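Local atomic coordinates of probable ss-1,3-N-acetylglucosaminyltransferase (Staphylococcus aureus subsp. aureus N315, PDB entry 6H21), a protein that is a probable glycosyltransferase, built from a GT-A-type family 2 domain followed by a helical linker domain of the TarS type. Residues C[244-256]-C[267-279]. Residues are numbered along the deposited sequence; the frame is centred on the assembly and turned at random.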
# COMPACT_ATOMS: atom_id res chain seq x y z
N TYR C 244 -21.83 -18.58 -3.70
CA TYR C 244 -21.04 -18.61 -2.47
C TYR C 244 -21.32 -17.36 -1.62
O TYR C 244 -21.63 -17.48 -0.42
CB TYR C 244 -19.56 -18.73 -2.79
CG TYR C 244 -18.65 -18.56 -1.60
CD1 TYR C 244 -18.68 -19.44 -0.53
CD2 TYR C 244 -17.73 -17.52 -1.55
CE1 TYR C 244 -17.85 -19.29 0.57
CE2 TYR C 244 -16.88 -17.35 -0.46
CZ TYR C 244 -16.92 -18.25 0.59
OH TYR C 244 -16.07 -18.09 1.64
N PHE C 245 -21.26 -16.18 -2.23
CA PHE C 245 -21.41 -14.94 -1.44
C PHE C 245 -22.87 -14.69 -1.06
O PHE C 245 -23.12 -14.02 -0.06
CB PHE C 245 -20.73 -13.75 -2.11
CG PHE C 245 -19.22 -13.78 -1.95
CD1 PHE C 245 -18.65 -13.70 -0.69
CD2 PHE C 245 -18.38 -13.94 -3.04
CE1 PHE C 245 -17.28 -13.76 -0.51
CE2 PHE C 245 -17.01 -13.98 -2.87
CZ PHE C 245 -16.46 -13.91 -1.61
N ALA C 246 -23.83 -15.26 -1.80
CA ALA C 246 -25.25 -15.26 -1.35
C ALA C 246 -25.41 -16.10 -0.08
O ALA C 246 -26.23 -15.77 0.78
CB ALA C 246 -26.16 -15.76 -2.45
N THR C 247 -24.64 -17.18 0.06
CA THR C 247 -24.68 -18.02 1.24
C THR C 247 -24.07 -17.27 2.44
O THR C 247 -24.65 -17.26 3.53
CB THR C 247 -24.01 -19.37 0.99
OG1 THR C 247 -24.76 -20.00 -0.05
CG2 THR C 247 -24.02 -20.27 2.21
N ILE C 248 -22.93 -16.60 2.20
CA ILE C 248 -22.27 -15.81 3.25
C ILE C 248 -23.23 -14.72 3.73
O ILE C 248 -23.35 -14.47 4.93
CB ILE C 248 -20.93 -15.23 2.76
CG1 ILE C 248 -19.95 -16.30 2.27
CG2 ILE C 248 -20.30 -14.35 3.83
CD1 ILE C 248 -19.63 -17.35 3.29
N ASN C 249 -23.92 -14.06 2.80
CA ASN C 249 -24.92 -13.06 3.14
C ASN C 249 -25.94 -13.63 4.15
O ASN C 249 -26.30 -12.95 5.08
CB ASN C 249 -25.60 -12.49 1.89
CG ASN C 249 -26.57 -11.37 2.22
OD1 ASN C 249 -27.77 -11.48 1.95
ND2 ASN C 249 -26.08 -10.35 2.89
N GLU C 250 -26.36 -14.88 3.98
CA GLU C 250 -27.37 -15.49 4.85
C GLU C 250 -26.80 -15.76 6.24
O GLU C 250 -27.54 -15.71 7.22
CB GLU C 250 -27.93 -16.77 4.20
CG GLU C 250 -28.69 -16.50 2.90
CD GLU C 250 -29.99 -15.72 3.04
OE1 GLU C 250 -30.71 -15.92 4.04
OE2 GLU C 250 -30.29 -14.90 2.12
N ILE C 251 -25.49 -16.02 6.33
CA ILE C 251 -24.83 -16.22 7.62
C ILE C 251 -24.92 -14.93 8.45
O ILE C 251 -25.35 -14.95 9.61
CB ILE C 251 -23.38 -16.71 7.42
CG1 ILE C 251 -23.38 -18.18 6.99
CG2 ILE C 251 -22.53 -16.46 8.66
CD1 ILE C 251 -22.07 -18.63 6.40
N TYR C 252 -24.55 -13.80 7.83
CA TYR C 252 -24.61 -12.49 8.50
C TYR C 252 -26.05 -12.14 8.89
O TYR C 252 -26.26 -11.66 10.01
CB TYR C 252 -24.01 -11.41 7.62
CG TYR C 252 -22.51 -11.46 7.55
CD1 TYR C 252 -21.75 -11.19 8.67
CD2 TYR C 252 -21.86 -11.78 6.37
CE1 TYR C 252 -20.36 -11.20 8.62
CE2 TYR C 252 -20.48 -11.81 6.31
CZ TYR C 252 -19.73 -11.51 7.44
OH TYR C 252 -18.38 -11.50 7.37
N LYS C 253 -27.02 -12.41 7.99
CA LYS C 253 -28.45 -12.18 8.24
C LYS C 253 -28.91 -12.98 9.47
O LYS C 253 -29.62 -12.44 10.30
CB LYS C 253 -29.32 -12.53 7.03
CG LYS C 253 -29.19 -11.58 5.84
CD LYS C 253 -30.46 -11.37 5.04
CE LYS C 253 -30.75 -12.45 4.01
N ALA C 254 -28.46 -14.24 9.59
CA ALA C 254 -28.83 -15.13 10.71
C ALA C 254 -28.30 -14.56 12.03
O ALA C 254 -28.98 -14.61 13.05
CB ALA C 254 -28.33 -16.54 10.50
N ILE C 255 -27.09 -14.02 12.01
CA ILE C 255 -26.51 -13.43 13.20
C ILE C 255 -27.33 -12.21 13.63
O ILE C 255 -27.69 -12.06 14.81
CB ILE C 255 -25.04 -13.07 12.95
CG1 ILE C 255 -24.18 -14.33 12.86
CG2 ILE C 255 -24.53 -12.10 14.01
CD1 ILE C 255 -22.75 -14.07 12.46
N TYR C 256 -27.65 -11.35 12.67
CA TYR C 256 -28.26 -10.06 13.00
C TYR C 256 -29.74 -10.19 13.34
O TYR C 256 -30.30 -9.25 13.91
CB TYR C 256 -28.02 -9.03 11.90
CG TYR C 256 -26.71 -8.31 12.08
CD1 TYR C 256 -26.60 -7.25 12.97
CD2 TYR C 256 -25.56 -8.73 11.41
CE1 TYR C 256 -25.39 -6.60 13.15
CE2 TYR C 256 -24.35 -8.10 11.60
CZ TYR C 256 -24.27 -7.04 12.48
OH TYR C 256 -23.07 -6.42 12.63
N ARG C 267 -24.37 -8.73 18.51
CA ARG C 267 -24.48 -9.13 17.08
C ARG C 267 -23.28 -8.61 16.27
O ARG C 267 -22.70 -9.36 15.43
CB ARG C 267 -25.82 -8.66 16.52
CG ARG C 267 -27.02 -9.38 17.11
CD ARG C 267 -28.31 -8.65 16.84
NE ARG C 267 -29.48 -9.42 17.22
CZ ARG C 267 -30.72 -8.99 17.04
NH1 ARG C 267 -30.94 -7.77 16.57
NH2 ARG C 267 -31.74 -9.78 17.34
N HIS C 268 -22.90 -7.34 16.48
CA HIS C 268 -21.72 -6.74 15.86
C HIS C 268 -20.48 -7.58 16.17
O HIS C 268 -19.65 -7.82 15.30
CB HIS C 268 -21.49 -5.30 16.32
CG HIS C 268 -22.53 -4.32 15.90
ND1 HIS C 268 -23.16 -4.39 14.67
CD2 HIS C 268 -23.03 -3.22 16.52
CE1 HIS C 268 -24.03 -3.40 14.56
NE2 HIS C 268 -23.95 -2.65 15.68
N GLN C 269 -20.36 -8.02 17.42
CA GLN C 269 -19.20 -8.80 17.86
C GLN C 269 -19.17 -10.15 17.15
O GLN C 269 -18.14 -10.56 16.68
CB GLN C 269 -19.22 -9.03 19.37
CG GLN C 269 -18.00 -9.77 19.87
CD GLN C 269 -18.16 -10.22 21.30
OE1 GLN C 269 -19.17 -10.80 21.68
NE2 GLN C 269 -17.14 -9.94 22.10
N LEU C 270 -20.32 -10.84 17.10
CA LEU C 270 -20.38 -12.15 16.44
C LEU C 270 -20.06 -12.01 14.94
O LEU C 270 -19.38 -12.85 14.38
CB LEU C 270 -21.77 -12.75 16.67
CG LEU C 270 -22.02 -13.25 18.09
CD1 LEU C 270 -23.50 -13.52 18.29
CD2 LEU C 270 -21.20 -14.50 18.38
N ALA C 271 -20.62 -10.98 14.31
CA ALA C 271 -20.41 -10.68 12.91
C ALA C 271 -18.93 -10.41 12.62
O ALA C 271 -18.40 -10.88 11.62
CB ALA C 271 -21.29 -9.51 12.53
N GLY C 272 -18.26 -9.66 13.51
CA GLY C 272 -16.82 -9.38 13.41
C GLY C 272 -15.97 -10.63 13.56
O GLY C 272 -14.95 -10.83 12.86
N LYS C 273 -16.34 -11.49 14.51
CA LYS C 273 -15.63 -12.75 14.69
C LYS C 273 -15.81 -13.64 13.46
O LYS C 273 -14.87 -14.35 13.07
CB LYS C 273 -16.10 -13.43 15.98
CG LYS C 273 -15.73 -12.66 17.24
CD LYS C 273 -14.23 -12.52 17.46
CE LYS C 273 -13.92 -11.43 18.46
NZ LYS C 273 -12.48 -11.43 18.83
N TYR C 274 -16.99 -13.60 12.84
CA TYR C 274 -17.22 -14.41 11.64
C TYR C 274 -16.37 -13.85 10.49
O TYR C 274 -15.78 -14.62 9.72
CB TYR C 274 -18.70 -14.54 11.24
CG TYR C 274 -18.81 -15.45 10.05
CD1 TYR C 274 -18.76 -16.82 10.20
CD2 TYR C 274 -18.77 -14.95 8.76
CE1 TYR C 274 -18.74 -17.68 9.11
CE2 TYR C 274 -18.71 -15.79 7.66
CZ TYR C 274 -18.71 -17.16 7.83
OH TYR C 274 -18.65 -17.99 6.74
N THR C 275 -16.33 -12.52 10.37
CA THR C 275 -15.54 -11.87 9.33
C THR C 275 -14.07 -12.32 9.45
O THR C 275 -13.43 -12.61 8.45
CB THR C 275 -15.70 -10.34 9.37
OG1 THR C 275 -17.06 -9.99 9.10
CG2 THR C 275 -14.80 -9.67 8.35
N THR C 276 -13.55 -12.36 10.68
CA THR C 276 -12.19 -12.82 10.95
C THR C 276 -12.02 -14.25 10.43
O THR C 276 -11.07 -14.55 9.71
CB THR C 276 -11.83 -12.72 12.44
OG1 THR C 276 -12.01 -11.36 12.85
CG2 THR C 276 -10.42 -13.15 12.75
N ARG C 277 -12.95 -15.14 10.80
CA ARG C 277 -12.92 -16.52 10.33
C ARG C 277 -12.91 -16.56 8.80
O ARG C 277 -12.18 -17.36 8.20
CB ARG C 277 -14.11 -17.30 10.91
CG ARG C 277 -14.22 -18.73 10.41
CD ARG C 277 -15.21 -18.86 9.27
NE ARG C 277 -14.89 -20.03 8.46
CZ ARG C 277 -15.07 -20.11 7.14
NH1 ARG C 277 -14.61 -21.17 6.50
NH2 ARG C 277 -15.67 -19.12 6.49
N LEU C 278 -13.74 -15.73 8.16
CA LEU C 278 -13.87 -15.72 6.70
C LEU C 278 -12.54 -15.31 6.03
O LEU C 278 -12.08 -15.91 5.04
CB LEU C 278 -15.00 -14.76 6.33
CG LEU C 278 -15.30 -14.62 4.85
CD1 LEU C 278 -15.77 -15.94 4.28
CD2 LEU C 278 -16.34 -13.55 4.60
N LEU C 279 -11.92 -14.26 6.56
CA LEU C 279 -10.64 -13.78 6.05
C LEU C 279 -9.53 -14.81 6.28
O LEU C 279 -8.61 -14.88 5.48
CB LEU C 279 -10.31 -12.44 6.73
CG LEU C 279 -11.17 -11.27 6.25
CD1 LEU C 279 -10.89 -10.03 7.06
CD2 LEU C 279 -10.94 -11.00 4.76
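Helices 244-256 and 267-279 form an antiparallel helical hairpin in the TarS-type linker domain, their axes 9.4 Å apart at closest approach and 155° between directions. The backbones draw together toward Tyr-256 and Arg-267, where the CA atoms are 5.6 Å apart, and spread toward Ile-248 and Leu-278. Knobs-into-holes packing fills the buried middle: Tyr-252 sits among Ala-271, Tyr-274, Thr-275 and Leu-278, while Tyr-274 is the reciprocal knob among Ile-248, Ile-251, Tyr-252 and Ile-255. The two rings make a T-shaped pair, planes at 89°, with the edge of Tyr-274 directed at the face of Tyr-252. Ile-251 CG2 lies over a face of the Tyr-274 ring in a CH-pi contact, 3.8 Å from the ring centroid and almost on its normal; CG of Tyr-274, anti to the backbone N (chi1 -177°), carries the ring across the interface, and Tyr-274 OH is hydrogen-bonded to Gln-200 OE1 of helix 198-207. Helix 294-308 touches Ile-248, Tyr-252 and Leu-278. Near the turn, Ala-271 CB lies 3.5 Å from Tyr-256 CE2, and Tyr-256 OH hydrogen-bonds His-268 ND1 at the imidazole edge (2.9 Å). Deeper in, a short 2.6 Å hydrogen bond joins Tyr-252 OH to Thr-275 OG1.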